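Local coordinates for outer membrane protein OMP121 (Bacteroides thetaiotaomicron, PDB 5FQ8) that probably imports peptides across the bacterial outer membrane as a TonB-dependent transporter that works together with surface lipoproteins, at residues N196-G201 with G215-G220; L209-W214 with N837-N842; Q223-V228 with Y358-Y363; K236-M241 with P338-I343; R851-V856 with I878-I883. All blocks are in the same frame, centred on the assembly; numbering follows the deposited sequence.

Contact 1 of 5, residues N196-G201 with G215-G220; sequences NEFGMG and GPRFDG
Gly199 and Gly215 meet backbone to backbone where residues 196-201 and 215-220 close on each other, both in the long excursion of the chain between strands 177-188 and 252-264. This is the tight part. Gly215 N reaches Gly199 O in a weak bond of 2.8 Å, Gly199 N gives a weak one to Pro216 O, and a CB on Gly215 would collide with the carbonyls of Gly199 and Met200. Phe218 N bonds more firmly to Glu197 O (3.0 Å), and Phe198 and Arg217 are joined by a single beta bridge. The Phe218 ring lays one face over Gly199 N, off-centre toward the rim, and turns its edge to the Asn196 carbonyl, with CD2 3.3 Å from Asn196 O; Tyr238 and Ala240 also pack on this ring.

The looser, partly exposed side is made of charges. Glu197 and Arg217 run alongside each other, pointing the same way, with carboxylate and guanidinium planes 32° apart. Glu197 CG stands anti to the backbone N (chi1 -155°) and the chain stays extended, which brings OE2 to Arg217 NH1 at 3.1 Å. Arg217 NH1 comes from above the carboxylate plane and also nears the Phe198 ring edge, 3.3 Å from Phe198 CE1. A second, weak partner of NH1 is Asp850 O. Glu197 and Asp850 are calcium ligands of this protein, although in this model the nearby ion is not bound to this chain. The salt bridge probably offsets part of the negative charge that would otherwise face such an ion.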
# COMPACT_ATOMS: atom_id res chain seq x y z
N ASN B 196 44.93 13.08 7.26
CA ASN B 196 45.56 12.17 6.30
C ASN B 196 46.77 11.49 6.92
O ASN B 196 47.72 11.15 6.22
CB ASN B 196 45.97 12.89 5.01
CG ASN B 196 44.77 13.35 4.18
OD1 ASN B 196 44.07 12.54 3.57
ND2 ASN B 196 44.56 14.65 4.11
N GLU B 197 46.75 11.27 8.23
CA GLU B 197 47.87 10.68 8.93
C GLU B 197 47.72 9.18 9.13
O GLU B 197 48.71 8.45 9.01
CB GLU B 197 48.05 11.37 10.28
CG GLU B 197 49.45 11.31 10.85
CD GLU B 197 49.58 12.04 12.17
OE1 GLU B 197 48.70 12.85 12.49
OE2 GLU B 197 50.57 11.79 12.87
N PHE B 198 46.51 8.70 9.40
CA PHE B 198 46.26 7.30 9.70
C PHE B 198 45.19 6.74 8.77
O PHE B 198 44.29 7.45 8.32
CB PHE B 198 45.83 7.12 11.16
CG PHE B 198 46.59 7.97 12.13
CD1 PHE B 198 47.78 7.52 12.68
CD2 PHE B 198 46.12 9.21 12.51
CE1 PHE B 198 48.47 8.29 13.57
CE2 PHE B 198 46.81 9.99 13.40
CZ PHE B 198 47.98 9.52 13.93
N GLY B 199 45.28 5.44 8.49
CA GLY B 199 44.41 4.81 7.54
C GLY B 199 43.44 3.82 8.16
O GLY B 199 43.12 3.87 9.36
N MET B 200 42.96 2.91 7.32
CA MET B 200 41.91 1.98 7.70
C MET B 200 42.30 1.17 8.92
O MET B 200 43.35 0.53 8.94
CB MET B 200 41.62 1.03 6.54
CG MET B 200 40.67 -0.11 6.84
SD MET B 200 40.41 -1.08 5.38
CE MET B 200 42.08 -1.27 4.82
N GLY B 201 41.45 1.18 9.92
CA GLY B 201 41.63 0.31 11.06
C GLY B 201 40.75 0.75 12.21
O GLY B 201 40.03 1.73 12.13
N GLY B 215 43.59 3.41 12.06
CA GLY B 215 44.62 2.42 11.89
C GLY B 215 45.98 2.99 12.22
O GLY B 215 46.09 3.98 12.94
N PRO B 216 47.03 2.37 11.71
CA PRO B 216 48.38 2.88 11.94
C PRO B 216 48.69 4.11 11.11
O PRO B 216 47.99 4.47 10.16
CB PRO B 216 49.27 1.70 11.56
CG PRO B 216 48.47 0.84 10.75
CD PRO B 216 47.05 1.00 11.18
N ARG B 217 49.78 4.77 11.50
CA ARG B 217 50.28 5.89 10.73
C ARG B 217 50.78 5.40 9.38
O ARG B 217 51.35 4.31 9.28
CB ARG B 217 51.39 6.60 11.51
CG ARG B 217 51.77 7.97 10.95
CD ARG B 217 52.16 8.97 12.05
NE ARG B 217 52.73 8.34 13.23
CZ ARG B 217 52.31 8.57 14.47
NH1 ARG B 217 51.33 9.42 14.68
NH2 ARG B 217 52.89 7.97 15.50
N PHE B 218 50.53 6.19 8.35
CA PHE B 218 50.74 5.72 6.98
C PHE B 218 52.19 5.35 6.74
O PHE B 218 53.10 6.13 7.01
CB PHE B 218 50.29 6.79 6.00
CG PHE B 218 48.81 6.81 5.77
CD1 PHE B 218 48.18 5.73 5.17
CD2 PHE B 218 48.06 7.90 6.12
CE1 PHE B 218 46.82 5.75 4.95
CE2 PHE B 218 46.71 7.92 5.90
CZ PHE B 218 46.09 6.84 5.31
N ASP B 219 52.40 4.16 6.20
CA ASP B 219 53.70 3.53 6.02
C ASP B 219 54.24 3.69 4.62
O ASP B 219 55.44 3.88 4.43
CB ASP B 219 53.58 2.03 6.31
CG ASP B 219 54.44 1.57 7.45
OD1 ASP B 219 54.81 2.40 8.30
OD2 ASP B 219 54.74 0.36 7.51
N GLY B 220 53.36 3.58 3.62
CA GLY B 220 53.75 3.29 2.27
C GLY B 220 53.92 1.82 1.99
O GLY B 220 54.03 1.43 0.83

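Contact 2 of 5, residues L209-W214 with N837-N842; sequences LENGSW and NYFTGN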
# COMPACT_ATOMS: atom_id res chain seq x y z
N LEU B 209 38.94 -4.16 6.58
CA LEU B 209 37.51 -4.08 6.32
C LEU B 209 36.80 -2.92 7.01
O LEU B 209 35.57 -2.93 7.04
CB LEU B 209 36.84 -5.40 6.73
CG LEU B 209 36.42 -6.49 5.74
CD1 LEU B 209 37.59 -7.22 5.13
CD2 LEU B 209 35.53 -7.46 6.46
N GLU B 210 37.49 -1.93 7.56
CA GLU B 210 36.80 -0.96 8.39
C GLU B 210 36.14 0.12 7.56
O GLU B 210 36.52 0.40 6.42
CB GLU B 210 37.74 -0.27 9.36
CG GLU B 210 38.39 -1.16 10.35
CD GLU B 210 37.44 -1.78 11.32
OE1 GLU B 210 36.54 -1.08 11.81
OE2 GLU B 210 37.60 -2.97 11.58
N ASN B 211 35.17 0.78 8.17
CA ASN B 211 34.57 1.97 7.59
C ASN B 211 35.15 3.24 8.18
O ASN B 211 34.43 4.23 8.31
CB ASN B 211 33.07 1.94 7.83
CG ASN B 211 32.75 1.86 9.27
OD1 ASN B 211 33.48 1.25 10.02
ND2 ASN B 211 31.69 2.52 9.68
N GLY B 212 36.42 3.23 8.55
CA GLY B 212 36.97 4.31 9.33
C GLY B 212 38.48 4.26 9.29
O GLY B 212 39.07 3.41 8.63
N SER B 213 39.09 5.19 10.00
CA SER B 213 40.51 5.46 9.83
C SER B 213 41.21 5.56 11.16
O SER B 213 41.95 6.50 11.42
CB SER B 213 40.77 6.74 9.04
OG SER B 213 40.08 6.77 7.81
N TRP B 214 40.97 4.60 12.04
CA TRP B 214 41.76 4.50 13.26
C TRP B 214 42.81 3.41 13.14
O TRP B 214 42.93 2.57 14.00
CB TRP B 214 40.86 4.24 14.46
CG TRP B 214 39.80 5.26 14.72
CD1 TRP B 214 38.49 5.16 14.38
CD2 TRP B 214 39.93 6.48 15.44
NE1 TRP B 214 37.81 6.26 14.82
CE2 TRP B 214 38.67 7.08 15.48
CE3 TRP B 214 41.01 7.13 16.04
CZ2 TRP B 214 38.45 8.31 16.09
CZ3 TRP B 214 40.79 8.35 16.65
CH2 TRP B 214 39.53 8.92 16.68
N ASN B 837 32.26 12.12 11.35
CA ASN B 837 33.67 12.24 11.03
C ASN B 837 34.54 12.17 12.26
O ASN B 837 35.69 11.73 12.18
CB ASN B 837 33.93 13.53 10.27
CG ASN B 837 33.50 13.43 8.86
OD1 ASN B 837 34.15 12.82 8.03
ND2 ASN B 837 32.37 14.02 8.58
N TYR B 838 34.03 12.59 13.40
CA TYR B 838 34.65 12.21 14.66
C TYR B 838 34.61 10.70 14.84
O TYR B 838 35.66 10.06 14.99
CB TYR B 838 33.98 12.95 15.81
CG TYR B 838 34.63 14.27 16.11
CD1 TYR B 838 34.98 15.16 15.09
CD2 TYR B 838 34.91 14.64 17.42
CE1 TYR B 838 35.58 16.37 15.36
CE2 TYR B 838 35.50 15.83 17.70
CZ TYR B 838 35.83 16.69 16.67
OH TYR B 838 36.43 17.89 16.97
N PHE B 839 33.41 10.11 14.80
CA PHE B 839 33.28 8.68 15.07
C PHE B 839 34.15 7.85 14.14
O PHE B 839 34.75 6.85 14.55
CB PHE B 839 31.82 8.23 14.93
CG PHE B 839 31.66 6.74 14.84
CD1 PHE B 839 31.69 5.95 15.98
CD2 PHE B 839 31.47 6.13 13.63
CE1 PHE B 839 31.54 4.60 15.90
CE2 PHE B 839 31.32 4.77 13.55
CZ PHE B 839 31.35 4.00 14.68
N THR B 840 34.21 8.23 12.88
CA THR B 840 34.89 7.40 11.91
C THR B 840 36.39 7.65 11.85
O THR B 840 37.07 6.96 11.09
CB THR B 840 34.28 7.65 10.55
OG1 THR B 840 34.63 6.58 9.69
CG2 THR B 840 34.79 8.91 9.99
N GLY B 841 36.91 8.58 12.65
CA GLY B 841 38.33 8.82 12.70
C GLY B 841 38.87 9.56 11.51
O GLY B 841 40.05 9.42 11.18
N ASN B 842 38.04 10.36 10.85
CA ASN B 842 38.46 11.03 9.63
C ASN B 842 38.66 12.52 9.79
O ASN B 842 39.40 13.10 9.00
CB ASN B 842 37.43 10.78 8.52
CG ASN B 842 37.55 9.43 7.91
OD1 ASN B 842 38.58 8.78 8.01
ND2 ASN B 842 36.49 8.98 7.27
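Trp214 lies with one face against Gly841 CA, which is offset toward the rim of the indole and 3.3 Å from Trp214 CE2. With CG beside the backbone N (chi1 -58°), the indole lies along the end of helix 832-839 and its NE1 points to Phe839 O. The bond from Trp214 NE1 to Phe839 O, 3.1 Å, is nearly straight (175°) and lies in the ring plane, but it comes down on the carbonyl from above its plane. The same edge brings Trp214 CZ2 to 3.5 Å from Tyr838 O. A CB on Gly841 would run into the indole nitrogen. Trp202, Arg851 and Ile883 pack round other parts of the tryptophan.

Thr840 joins in through its backbone and its hydroxyl. Thr840 O accepts Ser213 N at 2.9 Å, close to the direction of its own C=O bond, and Gly212 CA sits 3.2 Å from the same oxygen. Thr840 OG1 lies 2.7 Å from Asn211 O.

Ser213 points its side chain at the segment beyond the helix. Its OG donates to Asn842 OD1 in the carbonyl plane and accepts Arg339 N, so the buried hydroxyl is used in both directions. Trp214 and Ser213 thereby take up the carbonyls of Phe839 and Thr840 at the C-terminal end of the helix, where Gly841, with positive phi and two bonds back into the last turn, makes a Schellman motif.

Contact 3 of 5, residues Q223-V228 with Y358-Y363; sequences QLWGNV and YYYTPY
Trp225 and Tyr360 meet where the chain turns a corner at Gly226, between two edge strands of the small antiparallel sheet 222-225, 232-237 and 227-229. The aromatic contact is an offset edge-to-face pair: the six-membered ring of Trp225 turns its edge to the Tyr360 face, centroids 5.8 Å apart and planes at 61°. Both residues hold CG between the backbone N and the carbonyl carbon (chi1 70° and 68°); the side chains cross obliquely, with Trp225 CZ3 3.5 Å from Tyr360 CB. Gly226 CA packs on the same CB. The far side of the indole serves the assembly, NE1 bonding to Ser9 of the BT_2262 lipoprotein chain. An alanine in place of Trp225 would lose that bond and is likely to leave a gap beside Tyr360, its ring without an edge against it.

Polar links gather at Asn227. Its ND2 makes a weak, bent bond to Tyr359 O (2.7 Å), while its stronger partner is Asn430 OD1. A water accepts from Asn227 N at 2.7 Å and donates to Tyr358 O at 3.1 Å, bridging the backbones. Farther along, Val228 O lies in the plane of the Tyr358 ring, at its edge, 3.3 Å from CE2.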
# COMPACT_ATOMS: atom_id res chain seq x y z
N GLN B 223 49.82 -3.31 2.07
CA GLN B 223 48.93 -4.06 2.95
C GLN B 223 47.71 -4.52 2.16
O GLN B 223 47.48 -4.12 1.02
CB GLN B 223 48.52 -3.22 4.15
CG GLN B 223 49.69 -2.62 4.90
CD GLN B 223 50.39 -3.61 5.81
OE1 GLN B 223 49.79 -4.55 6.28
NE2 GLN B 223 51.67 -3.39 6.04
N LEU B 224 46.94 -5.39 2.78
CA LEU B 224 45.72 -5.85 2.16
C LEU B 224 44.59 -4.88 2.47
O LEU B 224 44.72 -3.97 3.29
CB LEU B 224 45.39 -7.25 2.63
CG LEU B 224 46.45 -8.28 2.29
CD1 LEU B 224 46.20 -9.58 3.01
CD2 LEU B 224 46.42 -8.49 0.81
N TRP B 225 43.47 -5.07 1.79
CA TRP B 225 42.26 -4.37 2.16
C TRP B 225 41.07 -5.05 1.49
O TRP B 225 41.23 -5.82 0.54
CB TRP B 225 42.33 -2.88 1.78
CG TRP B 225 42.30 -2.62 0.33
CD1 TRP B 225 43.30 -2.77 -0.56
CD2 TRP B 225 41.19 -2.13 -0.40
NE1 TRP B 225 42.89 -2.42 -1.80
CE2 TRP B 225 41.58 -2.02 -1.73
CE3 TRP B 225 39.88 -1.78 -0.05
CZ2 TRP B 225 40.72 -1.57 -2.72
CZ3 TRP B 225 39.04 -1.34 -1.03
CH2 TRP B 225 39.46 -1.24 -2.34
N GLY B 226 39.89 -4.78 2.02
CA GLY B 226 38.67 -5.23 1.39
C GLY B 226 38.41 -6.70 1.63
O GLY B 226 39.16 -7.41 2.30
N ASN B 227 37.31 -7.17 1.07
CA ASN B 227 36.92 -8.55 1.24
C ASN B 227 37.76 -9.45 0.35
O ASN B 227 38.67 -9.02 -0.35
CB ASN B 227 35.44 -8.72 0.93
CG ASN B 227 34.59 -8.55 2.15
OD1 ASN B 227 34.85 -9.16 3.18
ND2 ASN B 227 33.58 -7.72 2.04
N VAL B 228 37.45 -10.74 0.41
CA VAL B 228 38.16 -11.75 -0.36
C VAL B 228 37.18 -12.35 -1.34
O VAL B 228 36.10 -12.80 -0.93
CB VAL B 228 38.77 -12.84 0.54
CG1 VAL B 228 39.60 -13.78 -0.28
CG2 VAL B 228 39.62 -12.21 1.61
N TYR B 358 30.73 -8.13 -1.91
CA TYR B 358 32.15 -8.11 -1.63
C TYR B 358 32.69 -6.70 -1.45
O TYR B 358 33.89 -6.47 -1.58
CB TYR B 358 32.90 -8.86 -2.74
CG TYR B 358 32.56 -10.32 -2.81
CD1 TYR B 358 31.37 -10.75 -3.37
CD2 TYR B 358 33.44 -11.28 -2.33
CE1 TYR B 358 31.06 -12.09 -3.43
CE2 TYR B 358 33.13 -12.62 -2.40
CZ TYR B 358 31.94 -13.02 -2.95
OH TYR B 358 31.64 -14.36 -3.01
N TYR B 359 31.83 -5.75 -1.11
CA TYR B 359 32.25 -4.38 -0.83
C TYR B 359 33.23 -4.35 0.34
O TYR B 359 33.16 -5.18 1.24
CB TYR B 359 31.03 -3.54 -0.52
CG TYR B 359 31.28 -2.07 -0.36
CD1 TYR B 359 31.89 -1.34 -1.36
CD2 TYR B 359 30.87 -1.41 0.78
CE1 TYR B 359 32.10 0.02 -1.22
CE2 TYR B 359 31.07 -0.07 0.94
CZ TYR B 359 31.68 0.64 -0.06
OH TYR B 359 31.88 1.98 0.10
N TYR B 360 34.15 -3.39 0.32
CA TYR B 360 35.29 -3.49 1.22
C TYR B 360 34.91 -3.38 2.69
O TYR B 360 35.70 -3.78 3.55
CB TYR B 360 36.35 -2.45 0.86
CG TYR B 360 35.97 -1.02 1.12
CD1 TYR B 360 35.33 -0.28 0.15
CD2 TYR B 360 36.25 -0.41 2.32
CE1 TYR B 360 34.97 1.01 0.37
CE2 TYR B 360 35.89 0.88 2.55
CZ TYR B 360 35.25 1.58 1.57
OH TYR B 360 34.88 2.88 1.78
N THR B 361 33.71 -2.88 3.01
CA THR B 361 33.36 -2.76 4.41
C THR B 361 31.90 -3.13 4.65
O THR B 361 31.02 -2.72 3.90
CB THR B 361 33.64 -1.36 4.91
OG1 THR B 361 33.37 -1.30 6.31
CG2 THR B 361 32.79 -0.36 4.16
N PRO B 362 31.61 -3.90 5.69
CA PRO B 362 30.25 -4.38 5.89
C PRO B 362 29.56 -3.71 7.04
O PRO B 362 28.62 -4.28 7.59
CB PRO B 362 30.47 -5.85 6.19
CG PRO B 362 31.71 -5.83 7.02
CD PRO B 362 32.57 -4.70 6.47
N TYR B 363 30.01 -2.52 7.42
CA TYR B 363 29.59 -1.93 8.68
C TYR B 363 28.53 -0.86 8.45
O TYR B 363 28.79 0.33 8.55
CB TYR B 363 30.81 -1.38 9.41
CG TYR B 363 31.81 -2.42 9.86
CD1 TYR B 363 31.42 -3.52 10.59
CD2 TYR B 363 33.15 -2.29 9.56
CE1 TYR B 363 32.33 -4.46 11.01
CE2 TYR B 363 34.07 -3.23 9.97
CZ TYR B 363 33.65 -4.31 10.70
OH TYR B 363 34.55 -5.25 11.11
O HOH W 1 36.89 -5.62 -1.15

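Contact 4 of 5, residues K236-M241 with P338-I343; sequences KPYVAM and PRDISI
A type I beta turn from Pro338 to Ile341 presents Asp340 to Lys236 and Arg339 O to Met241. The charged pair is a salt bridge: Lys236 NZ lies 2.7 Å from Asp340 OD2, meeting that oxygen on its anti lone pair, the side chains crossing at about a right angle. The lysine chain runs extended until it bends at its last torsion, and Lys236 CE rests against Ile341 CD1 at 4.0 Å. Asp340 CG sits between its backbone N and carbonyl carbon (chi1 58°), and its other oxygen, OD1, accepts Met200 N; the buried carboxylate is held at one oxygen from strand 232-237 and at the other from the loop of Met200. An alanine in place of Lys236 would probably leave Asp340 OD2 without its cation and Trp225 without the ammonium group of their cation-pi pair.

Beyond Pro237 the strand 232-237 ends and the chain makes an inverse gamma turn centred on Tyr238. The Tyr238 ring stands steeply to the Asp340 carboxylate, planes 73° apart, with CE1 4.0 Å from Asp340 CG. Met241 N bonds to Arg339 O (3.0 Å, 165°). Arg339 spreads its guanidinium over Asn196, Asn244 and, through NE, Gln195 O. Met241 lays CG 3.6 Å from Asp340 O, and its sulfur SD touches Ser342 CB at 3.9 Å, while Ser342 OG bonds to Thr5 O of the BT_2262 lipoprotein chain.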
# COMPACT_ATOMS: atom_id res chain seq x y z
N LYS B 236 47.44 -2.93 -1.91
CA LYS B 236 47.72 -1.56 -2.31
C LYS B 236 48.70 -0.95 -1.32
O LYS B 236 48.80 -1.40 -0.18
CB LYS B 236 46.43 -0.73 -2.34
CG LYS B 236 46.12 0.01 -1.08
CD LYS B 236 44.82 0.75 -1.23
CE LYS B 236 44.57 1.65 -0.05
NZ LYS B 236 45.48 1.37 1.11
N PRO B 237 49.44 0.07 -1.74
CA PRO B 237 50.34 0.74 -0.80
C PRO B 237 49.54 1.53 0.23
O PRO B 237 48.57 2.21 -0.10
CB PRO B 237 51.16 1.67 -1.70
CG PRO B 237 50.93 1.20 -3.08
CD PRO B 237 49.57 0.63 -3.09
N TYR B 238 49.98 1.44 1.48
CA TYR B 238 49.28 2.06 2.59
C TYR B 238 49.63 3.55 2.63
O TYR B 238 50.52 4.00 3.35
CB TYR B 238 49.63 1.34 3.89
CG TYR B 238 48.72 1.65 5.04
CD1 TYR B 238 47.35 1.66 4.88
CD2 TYR B 238 49.23 1.92 6.30
CE1 TYR B 238 46.51 1.94 5.92
CE2 TYR B 238 48.39 2.19 7.35
CZ TYR B 238 47.03 2.20 7.15
OH TYR B 238 46.17 2.48 8.17
N VAL B 239 48.92 4.32 1.80
CA VAL B 239 49.15 5.75 1.70
C VAL B 239 47.82 6.46 1.75
O VAL B 239 46.77 5.86 1.54
CB VAL B 239 49.90 6.14 0.40
CG1 VAL B 239 51.28 5.55 0.38
CG2 VAL B 239 49.13 5.70 -0.80
N ALA B 240 47.87 7.76 2.00
CA ALA B 240 46.66 8.55 2.07
C ALA B 240 46.22 9.00 0.68
O ALA B 240 47.05 9.23 -0.20
CB ALA B 240 46.85 9.77 2.96
N MET B 241 44.91 9.12 0.50
CA MET B 241 44.33 9.62 -0.74
C MET B 241 43.49 10.83 -0.40
O MET B 241 42.25 10.74 -0.32
CB MET B 241 43.51 8.54 -1.43
CG MET B 241 44.30 7.33 -1.79
SD MET B 241 43.73 6.75 -3.35
CE MET B 241 44.69 5.29 -3.61
N PRO B 338 37.76 4.86 4.80
CA PRO B 338 39.11 5.11 5.28
C PRO B 338 39.81 6.13 4.41
O PRO B 338 39.56 6.24 3.22
CB PRO B 338 39.78 3.74 5.18
CG PRO B 338 38.68 2.77 5.13
CD PRO B 338 37.57 3.46 4.41
N ARG B 339 40.73 6.88 5.03
CA ARG B 339 41.45 7.91 4.30
C ARG B 339 42.33 7.34 3.21
O ARG B 339 42.79 8.11 2.37
CB ARG B 339 42.32 8.73 5.23
CG ARG B 339 41.59 9.36 6.37
CD ARG B 339 40.52 10.30 5.90
NE ARG B 339 41.09 11.28 5.00
CZ ARG B 339 40.68 11.48 3.75
NH1 ARG B 339 39.69 10.77 3.25
NH2 ARG B 339 41.27 12.39 3.00
N ASP B 340 42.57 6.04 3.18
CA ASP B 340 43.47 5.48 2.18
C ASP B 340 42.76 4.82 1.02
O ASP B 340 43.42 4.41 0.07
CB ASP B 340 44.38 4.45 2.85
CG ASP B 340 43.61 3.35 3.51
OD1 ASP B 340 42.93 3.62 4.52
OD2 ASP B 340 43.68 2.21 3.01
N ILE B 341 41.44 4.71 1.06
CA ILE B 341 40.66 3.93 0.11
C ILE B 341 40.22 4.82 -1.04
O ILE B 341 39.77 5.94 -0.83
CB ILE B 341 39.45 3.29 0.80
CG1 ILE B 341 39.92 2.32 1.89
CG2 ILE B 341 38.61 2.56 -0.21
CD1 ILE B 341 40.86 1.28 1.39
N SER B 342 40.36 4.31 -2.26
CA SER B 342 39.98 5.06 -3.45
C SER B 342 38.49 4.91 -3.69
O SER B 342 38.03 3.84 -4.09
CB SER B 342 40.77 4.56 -4.65
OG SER B 342 40.35 5.20 -5.84
N ILE B 343 37.73 5.99 -3.49
CA ILE B 343 36.29 5.94 -3.67
C ILE B 343 35.91 5.79 -5.14
O ILE B 343 35.07 4.96 -5.50
CB ILE B 343 35.63 7.18 -3.06
CG1 ILE B 343 35.82 7.20 -1.57
CG2 ILE B 343 34.16 7.19 -3.34
CD1 ILE B 343 35.06 8.30 -0.94

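Contact 5 of 5, residues R851-V856 with I878-I883; sequences RNPLIV and ITSSNI
Leu854 and Ile878 pair through their backbones as a single antiparallel hydrogen-bonded bridge, just before the chain enters helix 880-889. Ile878 N bonds to Leu854 O at 2.7 Å and Leu854 N to Ile878 O at 3.2 Å; Pro853 CA adds a CA-H...O contact to Ile878 O.

The apolar side chains meet at differing angles. Leu854 and Ile883 cross at about a right angle, CD2 of the leucine touching CD1 of the isoleucine at 3.8 Å. Leucine CG stands between its backbone N and carbonyl carbon (chi1 71°), which swings its branches toward the helix. Val856 and Ile878 lie at a slant, Val856 CG2 against Ile878 CD1 at 3.7 Å, and Tyr886 of helix 880-889 touches both. On the polar side, the Pro853 ring brings CD to 3.4 Å from Ser880 OG, whose hydroxyl is bonded to an acidic side chain of another protein chain. That chain also binds Asn852 ND2 and Ile855 N, placing the loop at that interface. The Arg851 guanidinium is bonded to Thr846, Ser213 and Gly841. Ile883, its CB directed toward the loop, sets CD1 3.4 Å from Asn852 O and 3.6 Å from Arg851 O.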
# COMPACT_ATOMS: atom_id res chain seq x y z
N ARG B 851 47.67 10.53 18.35
CA ARG B 851 46.95 9.33 18.73
C ARG B 851 47.76 8.44 19.67
O ARG B 851 47.58 7.23 19.74
CB ARG B 851 46.47 8.58 17.49
CG ARG B 851 45.24 9.23 16.92
CD ARG B 851 44.71 8.50 15.72
NE ARG B 851 43.61 9.24 15.13
CZ ARG B 851 43.08 8.96 13.95
NH1 ARG B 851 43.56 7.96 13.24
NH2 ARG B 851 42.07 9.68 13.48
N ASN B 852 48.65 9.05 20.41
CA ASN B 852 49.37 8.34 21.44
C ASN B 852 48.56 8.35 22.74
O ASN B 852 47.73 9.23 22.95
CB ASN B 852 50.71 8.99 21.68
CG ASN B 852 51.61 8.86 20.50
OD1 ASN B 852 51.69 7.81 19.88
ND2 ASN B 852 52.30 9.95 20.17
N PRO B 853 48.78 7.37 23.61
CA PRO B 853 48.03 7.32 24.86
C PRO B 853 48.13 8.62 25.61
O PRO B 853 49.20 9.21 25.70
CB PRO B 853 48.71 6.18 25.62
CG PRO B 853 50.00 5.97 24.95
CD PRO B 853 49.75 6.28 23.53
N LEU B 854 47.02 9.09 26.12
CA LEU B 854 47.02 10.45 26.63
C LEU B 854 46.11 10.55 27.83
O LEU B 854 45.08 9.88 27.92
CB LEU B 854 46.58 11.43 25.56
CG LEU B 854 45.12 11.41 25.16
CD1 LEU B 854 44.42 12.60 25.74
CD2 LEU B 854 45.05 11.42 23.68
N ILE B 855 46.50 11.40 28.76
CA ILE B 855 45.68 11.73 29.92
C ILE B 855 44.99 13.05 29.63
O ILE B 855 45.64 14.05 29.36
CB ILE B 855 46.51 11.80 31.20
CG1 ILE B 855 46.88 10.40 31.66
CG2 ILE B 855 45.73 12.49 32.28
CD1 ILE B 855 47.70 10.33 32.91
N VAL B 856 43.66 13.03 29.66
CA VAL B 856 42.86 14.23 29.47
C VAL B 856 43.42 15.33 30.36
O VAL B 856 43.59 15.12 31.56
CB VAL B 856 41.38 13.96 29.78
CG1 VAL B 856 40.58 15.24 29.72
CG2 VAL B 856 40.83 12.96 28.81
N ILE B 878 44.05 7.43 28.50
CA ILE B 878 43.21 6.82 27.49
C ILE B 878 44.13 6.04 26.56
O ILE B 878 45.01 6.62 25.93
CB ILE B 878 42.41 7.87 26.71
CG1 ILE B 878 41.48 8.64 27.64
CG2 ILE B 878 41.61 7.21 25.65
CD1 ILE B 878 40.78 9.77 26.93
N THR B 879 43.95 4.74 26.51
CA THR B 879 44.89 3.94 25.76
C THR B 879 44.71 4.16 24.26
O THR B 879 43.68 4.63 23.80
CB THR B 879 44.73 2.45 26.08
OG1 THR B 879 43.39 2.04 25.78
CG2 THR B 879 45.00 2.21 27.55
N SER B 880 45.76 3.81 23.52
CA SER B 880 45.68 3.86 22.07
C SER B 880 44.45 3.15 21.57
O SER B 880 43.73 3.65 20.70
CB SER B 880 46.92 3.21 21.47
OG SER B 880 48.06 3.59 22.20
N SER B 881 44.18 1.98 22.14
CA SER B 881 43.08 1.16 21.68
C SER B 881 41.73 1.81 21.94
O SER B 881 40.75 1.48 21.28
CB SER B 881 43.14 -0.22 22.35
OG SER B 881 42.22 -1.12 21.76
N ASN B 882 41.67 2.74 22.89
CA ASN B 882 40.40 3.38 23.20
C ASN B 882 40.29 4.81 22.70
O ASN B 882 39.25 5.44 22.92
CB ASN B 882 40.14 3.37 24.71
CG ASN B 882 39.77 2.00 25.25
OD1 ASN B 882 39.23 1.16 24.54
ND2 ASN B 882 40.06 1.79 26.51
N ILE B 883 41.31 5.34 22.04
CA ILE B 883 41.24 6.73 21.58
C ILE B 883 40.10 6.90 20.59
O ILE B 883 39.41 7.92 20.60
CB ILE B 883 42.59 7.17 20.98
CG1 ILE B 883 43.53 7.58 22.09
CG2 ILE B 883 42.41 8.33 20.02
CD1 ILE B 883 44.74 8.28 21.61

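Overall arrangement
All five contacts lie on one side of the chain's centre, their centres 30 to 40 Å out, and join loops, short strands and helix ends. All are largely buried, contact 2 most uniformly and nearest the centre, whereas 1, 3 and 5 reach toward solvent at Arg217, Val228 and Ser880. Contacts 1, 2 and 4 interlock: Arg339 bonds to Asn196 of contact 1 and Ser213 of contact 2. Contacts 3 and 4 share the sheet of strands 222-225, 227-229 and 232-237 and face the BT_2262 lipoprotein chain. Contact 5 touches 1 and 2 through Arg851. Chemistry differs: backbone and indole bonds in 2, salt bridges in 1 and 4, aromatic packing and water in 3, a backbone bridge flanked by apolar side chains in 5.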